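PDB 6K96: five-membered-cyclitol-phosphate synthase from Streptomyces citricolor, which binds NAD and belongs to the myo-inositol-1-phosphate synthase family, with four copies of the chain in the assembly. Local coordinates for residues 28-33 against 37-42; 45-50 against 343-348; 191-196 against 284-289; 195-200 against 268-273. All blocks are in the same frame, centred on the assembly; numbering follows the deposited sequence.

Contact 1 (28-33 against 37-42); sequences KMSAEG and ADFPGI
Met-29 and Ser-30, near the C-terminal end of helix 14-31, meet Phe-39 and Pro-40 of the loop that leads back from it; this is the helix that follows the first strand of a parallel, Rossmann-type sheet. Phe-39 begins a type II beta turn ending at Ile-42, with Pro-40 and Gly-41 at its two corners, and the positive phi of Gly-41 (92°) is what such a turn asks for at its second corner. Met-29 carries most of the contact. Its side chain leaves the helix toward the loop and bends at the thioether (chi3 66°), which turns the methyl onto the proline. Met-29 CE thus lies 3.3 Å from Pro-40 CD, the two side chains meeting tip to tip, and 4.0 Å from Pro-40 CG. The same methyl is 4.2 Å from Phe-39 CD1, approaching that ring at a slant. Ser-30 OG comes to the phenyl ring in its plane, at its edge, 3.8 Å from Phe-39 CZ. Tyr-26, one turn back along the helix, adds polar bonds and a ring: its OH bonds to Pro-40 O, its carbonyl takes a weak bond from Ser-30 OG, and its ring meets that of Phe-39. Gly-41 N bonds to Ser-207 OG of the second subunit. Between the two segments a methyl packs on proline and ring, and a serine hydroxyl sits at the ring edge without hydrogen bonding across, so van der Waals packing holds them, while hydrogen bonds to Tyr-26 and to the second subunit add direction.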
loop_
_atom_site.group_PDB
_atom_site.type_symbol
_atom_site.label_atom_id
_atom_site.label_comp_id
_atom_site.label_asym_id
_atom_site.label_seq_id
_atom_site.Cartn_x
_atom_site.Cartn_y
_atom_site.Cartn_z
ATOM N N LYS B 28 14.244 12.871 30.437
ATOM C CA LYS B 28 14.861 11.541 30.674
ATOM C C LYS B 28 16.034 11.375 29.702
ATOM O O LYS B 28 17.135 10.997 30.167
ATOM C CB LYS B 28 13.817 10.420 30.546
ATOM C CG LYS B 28 14.328 9.000 30.782
ATOM C CD LYS B 28 13.685 7.906 29.909
ATOM C CE LYS B 28 14.348 7.756 28.543
ATOM N NZ LYS B 28 13.741 6.698 27.688
ATOM N N MET B 29 15.820 11.689 28.422
ATOM C CA MET B 29 16.853 11.585 27.355
ATOM C C MET B 29 18.051 12.497 27.680
ATOM O O MET B 29 19.186 12.090 27.314
ATOM C CB MET B 29 16.274 11.936 25.978
ATOM C CG MET B 29 15.371 10.829 25.392
ATOM S SD MET B 29 14.395 11.317 23.914
ATOM C CE MET B 29 15.707 11.587 22.723
ATOM N N SER B 30 17.825 13.661 28.319
ATOM C CA SER B 30 18.881 14.600 28.790
ATOM C C SER B 30 19.807 13.874 29.772
ATOM O O SER B 30 21.055 13.945 29.612
ATOM C CB SER B 30 18.323 15.817 29.464
ATOM O OG SER B 30 17.853 16.762 28.530
ATOM N N ALA B 31 19.210 13.243 30.784
ATOM C CA ALA B 31 19.938 12.451 31.792
ATOM C C ALA B 31 20.674 11.337 31.045
ATOM O O ALA B 31 21.861 11.418 30.911
ATOM C CB ALA B 31 18.989 11.910 32.832
ATOM N N GLU B 32 19.946 10.400 30.460
ATOM C CA GLU B 32 20.510 9.188 29.812
ATOM C C GLU B 32 21.530 9.621 28.736
ATOM O O GLU B 32 22.166 8.735 28.177
ATOM C CB GLU B 32 19.393 8.252 29.300
ATOM C CG GLU B 32 18.065 8.334 30.085
ATOM C CD GLU B 32 17.511 7.112 30.811
ATOM O OE1 GLU B 32 17.942 6.850 31.968
ATOM O OE2 GLU B 32 16.580 6.478 30.248
ATOM N N GLY B 33 21.698 10.918 28.432
ATOM C CA GLY B 33 22.917 11.428 27.754
ATOM C C GLY B 33 22.680 12.370 26.578
ATOM O O GLY B 33 23.538 13.220 26.361
ATOM N N ALA B 37 20.285 18.741 20.200
ATOM C CA ALA B 37 20.289 18.799 18.717
ATOM C C ALA B 37 19.905 17.414 18.176
ATOM O O ALA B 37 19.389 17.358 17.048
ATOM C CB ALA B 37 21.601 19.317 18.173
ATOM N N ASP B 38 20.095 16.361 18.973
ATOM C CA ASP B 38 19.768 14.970 18.575
ATOM C C ASP B 38 18.354 14.592 19.064
ATOM O O ASP B 38 17.945 13.413 18.843
ATOM C CB ASP B 38 20.857 13.997 19.065
ATOM C CG ASP B 38 22.254 14.267 18.513
ATOM O OD1 ASP B 38 22.336 14.708 17.359
ATOM O OD2 ASP B 38 23.282 14.017 19.256
ATOM N N PHE B 39 17.620 15.507 19.701
ATOM C CA PHE B 39 16.216 15.233 20.110
ATOM C C PHE B 39 15.363 14.943 18.873
ATOM O O PHE B 39 15.355 15.734 17.925
ATOM C CB PHE B 39 15.585 16.402 20.855
ATOM C CG PHE B 39 16.014 16.599 22.288
ATOM C CD1 PHE B 39 16.708 15.623 22.977
ATOM C CD2 PHE B 39 15.678 17.772 22.951
ATOM C CE1 PHE B 39 17.082 15.836 24.292
ATOM C CE2 PHE B 39 16.038 17.976 24.270
ATOM C CZ PHE B 39 16.749 17.005 24.935
ATOM N N PRO B 40 14.658 13.793 18.828
ATOM C CA PRO B 40 13.751 13.487 17.716
ATOM C C PRO B 40 12.495 14.372 17.732
ATOM O O PRO B 40 11.866 14.491 18.750
ATOM C CB PRO B 40 13.346 12.023 17.952
ATOM C CG PRO B 40 13.475 11.868 19.474
ATOM C CD PRO B 40 14.635 12.764 19.874
ATOM N N GLY B 41 12.210 15.020 16.606
ATOM C CA GLY B 41 10.915 15.680 16.321
ATOM C C GLY B 41 10.915 17.135 16.733
ATOM O O GLY B 41 9.844 17.753 16.736
ATOM N N ILE B 42 12.085 17.686 17.053
ATOM C CA ILE B 42 12.254 19.089 17.523
ATOM C C ILE B 42 12.861 19.924 16.393
ATOM O O ILE B 42 14.035 19.701 16.085
ATOM C CB ILE B 42 13.122 19.062 18.784
ATOM C CG1 ILE B 42 12.549 18.098 19.828
ATOM C CG2 ILE B 42 13.305 20.462 19.333
ATOM C CD1 ILE B 42 11.080 18.341 20.121
#

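Contact 2 (45-50 against 343-348)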
loop_
_atom_site.group_PDB
_atom_site.type_symbol
_atom_site.label_atom_id
_atom_site.label_comp_id
_atom_site.label_asym_id
_atom_site.label_seq_id
_atom_site.Cartn_x
_atom_site.Cartn_y
_atom_site.Cartn_z
ATOM N N PRO B 45 15.304 23.602 19.017
ATOM C CA PRO B 45 15.475 23.119 20.381
ATOM C C PRO B 45 15.444 24.204 21.453
ATOM O O PRO B 45 15.376 23.856 22.611
ATOM C CB PRO B 45 16.878 22.480 20.374
ATOM C CG PRO B 45 17.236 22.250 18.913
ATOM C CD PRO B 45 16.479 23.323 18.168
ATOM N N ARG B 46 15.565 25.462 21.059
ATOM C CA ARG B 46 15.349 26.594 21.988
ATOM C C ARG B 46 14.642 27.741 21.270
ATOM O O ARG B 46 14.880 27.929 20.070
ATOM C CB ARG B 46 16.662 26.982 22.674
ATOM C CG ARG B 46 16.693 26.373 24.070
ATOM C CD ARG B 46 18.040 26.209 24.732
ATOM N NE ARG B 46 18.068 24.981 25.515
ATOM C CZ ARG B 46 17.377 24.768 26.635
ATOM N NH1 ARG B 46 16.590 25.706 27.134
ATOM N NH2 ARG B 46 17.500 23.609 27.271
ATOM N N ILE B 47 13.745 28.405 21.991
ATOM C CA ILE B 47 12.996 29.620 21.559
ATOM C C ILE B 47 13.031 30.598 22.727
ATOM O O ILE B 47 12.577 30.237 23.835
ATOM C CB ILE B 47 11.543 29.307 21.168
ATOM C CG1 ILE B 47 11.451 28.121 20.209
ATOM C CG2 ILE B 47 10.886 30.557 20.587
ATOM C CD1 ILE B 47 10.030 27.637 19.923
ATOM N N GLY B 48 13.550 31.802 22.488
ATOM C CA GLY B 48 13.994 32.683 23.581
ATOM C C GLY B 48 14.528 31.868 24.750
ATOM O O GLY B 48 13.934 31.984 25.820
ATOM N N GLY B 49 15.565 31.024 24.509
ATOM C CA GLY B 49 16.328 30.233 25.509
ATOM C C GLY B 49 15.480 29.171 26.225
ATOM O O GLY B 49 16.031 28.490 27.120
ATOM N N ILE B 50 14.209 28.995 25.843
ATOM C CA ILE B 50 13.300 27.974 26.445
ATOM C C ILE B 50 13.447 26.672 25.679
ATOM O O ILE B 50 13.148 26.663 24.471
ATOM C CB ILE B 50 11.813 28.358 26.439
ATOM C CG1 ILE B 50 11.589 29.811 26.845
ATOM C CG2 ILE B 50 11.080 27.375 27.337
ATOM C CD1 ILE B 50 10.198 30.251 26.602
ATOM N N GLU B 343 12.446 36.349 10.621
ATOM C CA GLU B 343 12.740 37.694 11.213
ATOM C C GLU B 343 12.210 37.731 12.655
ATOM O O GLU B 343 12.964 38.104 13.565
ATOM C CB GLU B 343 12.095 38.789 10.358
ATOM C CG GLU B 343 12.582 40.204 10.629
ATOM C CD GLU B 343 12.006 41.306 9.730
ATOM O OE1 GLU B 343 12.812 42.153 9.202
ATOM O OE2 GLU B 343 10.756 41.350 9.561
ATOM N N ALA B 344 10.968 37.291 12.852
ATOM C CA ALA B 344 10.283 37.195 14.159
ATOM C C ALA B 344 10.996 36.202 15.104
ATOM O O ALA B 344 11.127 36.523 16.269
ATOM C CB ALA B 344 8.835 36.866 13.906
ATOM N N TYR B 345 11.434 35.026 14.650
ATOM C CA TYR B 345 12.193 34.026 15.481
ATOM C C TYR B 345 13.540 34.606 15.937
ATOM O O TYR B 345 13.898 34.554 17.121
ATOM C CB TYR B 345 12.468 32.715 14.724
ATOM C CG TYR B 345 11.426 31.662 14.982
ATOM C CD1 TYR B 345 11.201 31.217 16.282
ATOM C CD2 TYR B 345 10.628 31.162 13.962
ATOM C CE1 TYR B 345 10.225 30.286 16.565
ATOM C CE2 TYR B 345 9.620 30.245 14.231
ATOM C CZ TYR B 345 9.452 29.778 15.532
ATOM O OH TYR B 345 8.511 28.841 15.840
ATOM N N ARG B 346 14.279 35.146 14.979
ATOM C CA ARG B 346 15.647 35.715 15.175
ATOM C C ARG B 346 15.556 36.924 16.125
ATOM O O ARG B 346 16.342 36.949 17.105
ATOM C CB ARG B 346 16.214 36.006 13.784
ATOM C CG ARG B 346 17.631 36.535 13.747
ATOM C CD ARG B 346 17.922 37.090 12.361
ATOM N NE ARG B 346 16.965 38.101 11.935
ATOM C CZ ARG B 346 16.859 39.346 12.441
ATOM N NH1 ARG B 346 17.637 39.789 13.427
ATOM N NH2 ARG B 346 15.936 40.147 11.938
ATOM N N GLN B 347 14.604 37.847 15.882
ATOM C CA GLN B 347 14.384 39.030 16.756
ATOM C C GLN B 347 13.967 38.548 18.156
ATOM O O GLN B 347 14.500 39.064 19.140
ATOM C CB GLN B 347 13.396 40.013 16.118
ATOM C CG GLN B 347 13.994 40.822 14.963
ATOM C CD GLN B 347 13.025 41.822 14.368
ATOM O OE1 GLN B 347 13.202 42.276 13.235
ATOM N NE2 GLN B 347 11.985 42.176 15.121
ATOM N N LEU B 348 13.089 37.553 18.248
ATOM C CA LEU B 348 12.532 37.108 19.550
ATOM C C LEU B 348 13.640 36.500 20.403
ATOM O O LEU B 348 13.685 36.786 21.625
ATOM C CB LEU B 348 11.420 36.079 19.331
ATOM C CG LEU B 348 10.798 35.513 20.601
ATOM C CD1 LEU B 348 10.315 36.638 21.515
ATOM C CD2 LEU B 348 9.660 34.575 20.235
#
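Ile-47 makes both apolar contacts with the helix, and both through one methyl. Its CG2 lies 4.1 Å from Tyr-345 CE1, at the edge of the phenol ring and near its plane, and 4.2 Å from Leu-348 CD2. Because chi1 is -49°, CG1 sits beside the backbone N and CG2 is the branch opposite that N, the one that touches both helical side chains. Tyr-345 and Leu-348 are three residues apart on helix 338-353 and so present themselves on the same flank. Asp-302 and Arg-305 of helix 292-313 also pack on Ile-47.

The backbone bonds belong to a tight hairpin: strands 46-47 and 50-51 are joined by a type I' turn from Ile-47 to Ile-50, with Gly-48 and Gly-49 at its corners, both at positive phi. Ile-47 and Ile-50 form a hydrogen-bonded pair, with Ile-50 N to Ile-47 O at 2.9 Å and Ile-47 N to Ile-50 O at 3.1 Å. The turn also reaches the helix directly, through Gly-48 N to Asp-349 OD1.

Among charged and polar side chains, Arg-46 NH1 gives a bent bond to Gly-49 O (2.8 Å, 138° at the hydrogen), from above the carbonyl plane. The same guanidinium makes salt bridges with Glu-36 and Asp-54. Tyr-345 OH has a weak hydrogen bond to Asp-302 OD1.

Contact 3 (191-196 against 284-289)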
loop_
_atom_site.group_PDB
_atom_site.type_symbol
_atom_site.label_atom_id
_atom_site.label_comp_id
_atom_site.label_asym_id
_atom_site.label_seq_id
_atom_site.Cartn_x
_atom_site.Cartn_y
_atom_site.Cartn_z
ATOM N N SER B 191 -2.818 16.597 4.790
ATOM C CA SER B 191 -3.150 17.536 3.697
ATOM C C SER B 191 -1.852 18.103 3.100
ATOM O O SER B 191 -1.791 18.317 1.859
ATOM C CB SER B 191 -4.166 18.592 4.163
ATOM O OG SER B 191 -5.543 18.191 3.856
ATOM N N VAL B 192 -0.828 18.345 3.916
ATOM C CA VAL B 192 0.471 18.802 3.364
ATOM C C VAL B 192 1.067 17.663 2.532
ATOM O O VAL B 192 1.591 17.969 1.473
ATOM C CB VAL B 192 1.428 19.313 4.455
ATOM C CG1 VAL B 192 1.950 18.187 5.370
ATOM C CG2 VAL B 192 2.592 20.044 3.806
ATOM N N VAL B 193 0.929 16.403 2.922
ATOM C CA VAL B 193 1.409 15.283 2.062
ATOM C C VAL B 193 0.598 15.251 0.778
ATOM O O VAL B 193 1.179 15.176 -0.267
ATOM C CB VAL B 193 1.363 13.884 2.698
ATOM C CG1 VAL B 193 1.867 12.846 1.711
ATOM C CG2 VAL B 193 2.130 13.811 3.991
ATOM N N HIS B 194 -0.726 15.246 0.855
ATOM C CA HIS B 194 -1.558 15.148 -0.375
ATOM C C HIS B 194 -1.187 16.292 -1.328
ATOM O O HIS B 194 -0.981 16.065 -2.537
ATOM C CB HIS B 194 -3.037 15.156 -0.007
ATOM C CG HIS B 194 -3.931 14.755 -1.120
ATOM N ND1 HIS B 194 -5.232 14.435 -0.893
ATOM C CD2 HIS B 194 -3.707 14.538 -2.428
ATOM C CE1 HIS B 194 -5.781 14.047 -2.027
ATOM N NE2 HIS B 194 -4.875 14.101 -2.975
ATOM N N ARG B 195 -1.076 17.485 -0.758
ATOM C CA ARG B 195 -0.889 18.762 -1.485
ATOM C C ARG B 195 0.481 18.742 -2.171
ATOM O O ARG B 195 0.554 19.216 -3.281
ATOM C CB ARG B 195 -1.129 19.894 -0.462
ATOM C CG ARG B 195 -0.798 21.303 -0.920
ATOM C CD ARG B 195 -0.798 22.294 0.257
ATOM N NE ARG B 195 -0.528 23.628 -0.286
ATOM C CZ ARG B 195 -1.373 24.674 -0.298
ATOM N NH1 ARG B 195 -2.560 24.606 0.286
ATOM N NH2 ARG B 195 -1.008 25.811 -0.875
ATOM N N ALA B 196 1.519 18.259 -1.478
ATOM C CA ALA B 196 2.897 18.200 -1.992
ATOM C C ALA B 196 2.910 17.301 -3.232
ATOM O O ALA B 196 3.586 17.672 -4.228
ATOM C CB ALA B 196 3.848 17.684 -0.935
ATOM N N ILE B 284 -0.427 6.726 -7.926
ATOM C CA ILE B 284 0.184 6.817 -6.573
ATOM C C ILE B 284 -0.818 6.300 -5.535
ATOM O O ILE B 284 -1.956 6.711 -5.536
ATOM C CB ILE B 284 0.698 8.238 -6.269
ATOM C CG1 ILE B 284 1.709 8.676 -7.341
ATOM C CG2 ILE B 284 1.328 8.369 -4.883
ATOM C CD1 ILE B 284 2.406 9.980 -7.031
ATOM N N ASP B 285 -0.373 5.397 -4.675
ATOM C CA ASP B 285 -1.129 4.869 -3.529
ATOM C C ASP B 285 -0.261 5.190 -2.329
ATOM O O ASP B 285 0.907 4.948 -2.430
ATOM C CB ASP B 285 -1.431 3.390 -3.764
ATOM C CG ASP B 285 -2.594 3.189 -4.729
ATOM O OD1 ASP B 285 -3.660 3.916 -4.551
ATOM O OD2 ASP B 285 -2.464 2.363 -5.675
ATOM N N LEU B 286 -0.783 5.798 -1.278
ATOM C CA LEU B 286 0.036 6.151 -0.099
ATOM C C LEU B 286 -0.752 5.781 1.178
ATOM O O LEU B 286 -1.952 5.796 1.131
ATOM C CB LEU B 286 0.442 7.625 -0.168
ATOM C CG LEU B 286 1.221 8.125 1.037
ATOM C CD1 LEU B 286 2.141 9.284 0.650
ATOM C CD2 LEU B 286 0.341 8.575 2.175
ATOM N N LYS B 287 -0.070 5.267 2.218
ATOM C CA LYS B 287 -0.609 5.184 3.588
ATOM C C LYS B 287 0.260 6.035 4.510
ATOM O O LYS B 287 1.457 5.982 4.331
ATOM C CB LYS B 287 -0.664 3.745 4.056
ATOM C CG LYS B 287 -1.149 3.662 5.486
ATOM C CD LYS B 287 -1.387 2.290 5.958
ATOM C CE LYS B 287 -1.684 2.303 7.448
ATOM N NZ LYS B 287 -1.560 0.946 8.029
ATOM N N LEU B 288 -0.356 6.829 5.393
ATOM C CA LEU B 288 0.287 7.633 6.437
ATOM C C LEU B 288 -0.221 7.123 7.765
ATOM O O LEU B 288 -1.418 6.923 7.852
ATOM C CB LEU B 288 -0.069 9.084 6.206
ATOM C CG LEU B 288 0.328 10.050 7.312
ATOM C CD1 LEU B 288 1.796 9.935 7.637
ATOM C CD2 LEU B 288 -0.026 11.490 6.941
ATOM N N LYS B 289 0.659 6.736 8.693
ATOM C CA LYS B 289 0.232 6.482 10.092
ATOM C C LYS B 289 0.955 7.494 10.959
ATOM O O LYS B 289 2.126 7.645 10.684
ATOM C CB LYS B 289 0.467 5.037 10.516
ATOM C CG LYS B 289 -0.350 4.611 11.732
ATOM C CD LYS B 289 -0.266 3.144 12.029
ATOM C CE LYS B 289 -1.552 2.568 12.598
ATOM N NZ LYS B 289 -1.465 2.287 14.062
#
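Val-193 meets two leucines of strand 284-289, one with each methyl. Its CG1, placed opposite the backbone N by a chi1 of 180°, comes within 3.7 Å of Leu-286 CD1, and these two side chains cross obliquely. Its CG2 is looser against the other leucine, at 4.3 Å from Leu-288 CD2. Leu-286 and Leu-288 stand two residues apart, so they share the face of the strand that looks at helix 190-203, and Val-193 spans them. On the second subunit, Leu-197 packs on Val-193 and Ile-284 on Leu-286.

Backbone hydrogen bonds tie the strand into its sheet. Leu-286 pairs with Leu-270 and Leu-288 with Ala-268 on the antiparallel strand 265-275. The other edge of 284-289 forms an antiparallel ladder with a strand of the second subunit, so the sheet runs on across the interface. On the helix, His-194 bonds to Ser-211 and Gln-213 through its two ring nitrogens.

Charge appears on the other face, away from the helix, where Asp-285 OD1 pairs with Lys-287 NZ of the third subunit in a salt bridge between chains. The strand is thus two-sided in its chemistry: aliphatic where the helix lies, ionic where the third subunit approaches.

Contact 4 (195-200 against 268-273); sequences RALLGL and AMLNIE
Asn-271 ND2 serves two carboxylates: it bonds to Glu-273 OE2 at 3.1 Å (147° at the hydrogen) on its own strand and to Asp-285 OD1 on the strand alongside. The acceptor Glu-273 OE2 lies almost in the amide plane of Asn-271, and is met on its anti side. Asn-271 stands on one face of a mixed beta sheet; helix 190-203 lies on the other, and its residues 195-200 run nearly along strand 268-273, with the two axes at 10° and 10.2 Å apart. Glu-273 OE1 bonds to Ser-283 OG, and Asn-271 O to Ser-211 OG, which further ties this strand to its neighbours.

Between 195-200 and 268-273 the contacts are all aliphatic. Ile-272 does most of the work, splitting its two branches between successive leucines. With chi1 at -60°, its CG1 arm carries CD1 to 3.6 Å from Leu-197 CB, against the first carbon of that side chain. The other branch, CG2, is 4.1 Å from Leu-198 CD2. Leu-198 starts off to one side of the strand, yet its CD2 swings back to Ile-272; Leu-208 and Leu-240 also pack on it. Leu-197 continues past Ile-272 toward Leu-286 and, across the interface, Val-193 of the second subunit. Its tip meets the strand once more, where Leu-197 CD1 lies 4.3 Å from Leu-270 CD1.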
loop_
_atom_site.group_PDB
_atom_site.type_symbol
_atom_site.label_atom_id
_atom_site.label_comp_id
_atom_site.label_asym_id
_atom_site.label_seq_id
_atom_site.Cartn_x
_atom_site.Cartn_y
_atom_site.Cartn_z
ATOM N N ARG B 195 -1.076 17.485 -0.758
ATOM C CA ARG B 195 -0.889 18.762 -1.485
ATOM C C ARG B 195 0.481 18.742 -2.171
ATOM O O ARG B 195 0.554 19.216 -3.281
ATOM C CB ARG B 195 -1.129 19.894 -0.462
ATOM C CG ARG B 195 -0.798 21.303 -0.920
ATOM C CD ARG B 195 -0.798 22.294 0.257
ATOM N NE ARG B 195 -0.528 23.628 -0.286
ATOM C CZ ARG B 195 -1.373 24.674 -0.298
ATOM N NH1 ARG B 195 -2.560 24.606 0.286
ATOM N NH2 ARG B 195 -1.008 25.811 -0.875
ATOM N N ALA B 196 1.519 18.259 -1.478
ATOM C CA ALA B 196 2.897 18.200 -1.992
ATOM C C ALA B 196 2.910 17.301 -3.232
ATOM O O ALA B 196 3.586 17.672 -4.228
ATOM C CB ALA B 196 3.848 17.684 -0.935
ATOM N N LEU B 197 2.214 16.168 -3.181
ATOM C CA LEU B 197 2.225 15.181 -4.279
ATOM C C LEU B 197 1.479 15.772 -5.449
ATOM O O LEU B 197 1.929 15.577 -6.588
ATOM C CB LEU B 197 1.650 13.828 -3.834
ATOM C CG LEU B 197 2.584 13.052 -2.901
ATOM C CD1 LEU B 197 1.955 11.805 -2.302
ATOM C CD2 LEU B 197 3.874 12.713 -3.610
ATOM N N LEU B 198 0.358 16.451 -5.192
ATOM C CA LEU B 198 -0.442 17.047 -6.289
ATOM C C LEU B 198 0.385 18.163 -6.895
ATOM O O LEU B 198 0.406 18.227 -8.132
ATOM C CB LEU B 198 -1.816 17.487 -5.791
ATOM C CG LEU B 198 -2.839 16.357 -5.691
ATOM C CD1 LEU B 198 -4.118 16.869 -5.002
ATOM C CD2 LEU B 198 -3.189 15.775 -7.063
ATOM N N GLY B 199 1.079 18.925 -6.048
ATOM C CA GLY B 199 2.070 19.958 -6.436
ATOM C C GLY B 199 3.056 19.447 -7.483
ATOM O O GLY B 199 3.206 20.121 -8.503
ATOM N N LEU B 200 3.690 18.292 -7.215
ATOM C CA LEU B 200 4.660 17.578 -8.065
ATOM C C LEU B 200 4.068 17.321 -9.439
ATOM O O LEU B 200 4.749 17.685 -10.429
ATOM C CB LEU B 200 4.998 16.220 -7.454
ATOM C CG LEU B 200 6.087 16.179 -6.398
ATOM C CD1 LEU B 200 6.609 14.729 -6.273
ATOM C CD2 LEU B 200 7.228 17.168 -6.710
ATOM N N ALA B 268 -4.170 7.818 7.187
ATOM C CA ALA B 268 -4.563 8.510 5.960
ATOM C C ALA B 268 -4.281 7.579 4.791
ATOM O O ALA B 268 -3.412 6.833 4.908
ATOM C CB ALA B 268 -3.744 9.728 5.846
ATOM N N MET B 269 -5.113 7.528 3.779
ATOM C CA MET B 269 -4.881 6.674 2.607
ATOM C C MET B 269 -5.115 7.597 1.444
ATOM O O MET B 269 -6.096 8.364 1.517
ATOM C CB MET B 269 -5.815 5.469 2.545
ATOM C CG MET B 269 -5.150 4.220 3.034
ATOM S SD MET B 269 -6.104 3.403 4.345
ATOM C CE MET B 269 -7.743 3.340 3.641
ATOM N N LEU B 270 -4.194 7.665 0.494
ATOM C CA LEU B 270 -4.505 8.552 -0.635
ATOM C C LEU B 270 -4.185 7.839 -1.938
ATOM O O LEU B 270 -3.555 6.766 -1.902
ATOM C CB LEU B 270 -3.918 9.948 -0.411
ATOM C CG LEU B 270 -2.424 10.113 -0.488
ATOM C CD1 LEU B 270 -2.022 10.119 -1.959
ATOM C CD2 LEU B 270 -1.971 11.390 0.240
ATOM N N ASN B 271 -4.912 8.274 -2.955
ATOM C CA ASN B 271 -4.821 7.794 -4.349
ATOM C C ASN B 271 -4.703 9.026 -5.229
ATOM O O ASN B 271 -5.457 9.983 -4.984
ATOM C CB ASN B 271 -6.035 6.987 -4.797
ATOM C CG ASN B 271 -5.802 6.411 -6.172
ATOM O OD1 ASN B 271 -6.401 6.844 -7.149
ATOM N ND2 ASN B 271 -4.846 5.501 -6.270
ATOM N N ILE B 272 -3.752 9.008 -6.152
ATOM C CA ILE B 272 -3.617 10.036 -7.216
ATOM C C ILE B 272 -3.450 9.303 -8.522
ATOM O O ILE B 272 -2.700 8.384 -8.539
ATOM C CB ILE B 272 -2.457 11.012 -6.987
ATOM C CG1 ILE B 272 -2.603 11.779 -5.676
ATOM C CG2 ILE B 272 -2.323 11.910 -8.209
ATOM C CD1 ILE B 272 -1.298 12.201 -5.119
ATOM N N GLU B 273 -4.220 9.699 -9.524
ATOM C CA GLU B 273 -4.267 9.061 -10.851
ATOM C C GLU B 273 -3.953 10.161 -11.831
ATOM O O GLU B 273 -4.835 10.922 -12.144
ATOM C CB GLU B 273 -5.636 8.428 -11.127
ATOM C CG GLU B 273 -5.943 7.227 -10.243
ATOM C CD GLU B 273 -4.989 6.022 -10.383
ATOM O OE1 GLU B 273 -4.353 5.822 -11.482
ATOM O OE2 GLU B 273 -4.873 5.261 -9.364
#

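Overall arrangement
From the N terminus, contact 1 closes first, a short loop joining the end of helix 14-31 to the turn at 39-42. Contact 2 opens directly after it, at 45-50, and closes only at 343-348, so its long loop encloses both remaining contacts; it ties the hairpin to helix 338-353 near the C terminus. Contacts 3 and 4 start from overlapping turns of helix 190-203. Contact 4 closes on strand 265-275 within the longer loop of contact 3, which closes on strand 281-291. Their centres are 5 Å apart, on neighbouring strands of one sheet; the centre of contact 2 is about 31 Å from that of contact 3. Contacts 1, 3 and 4 all touch the second subunit.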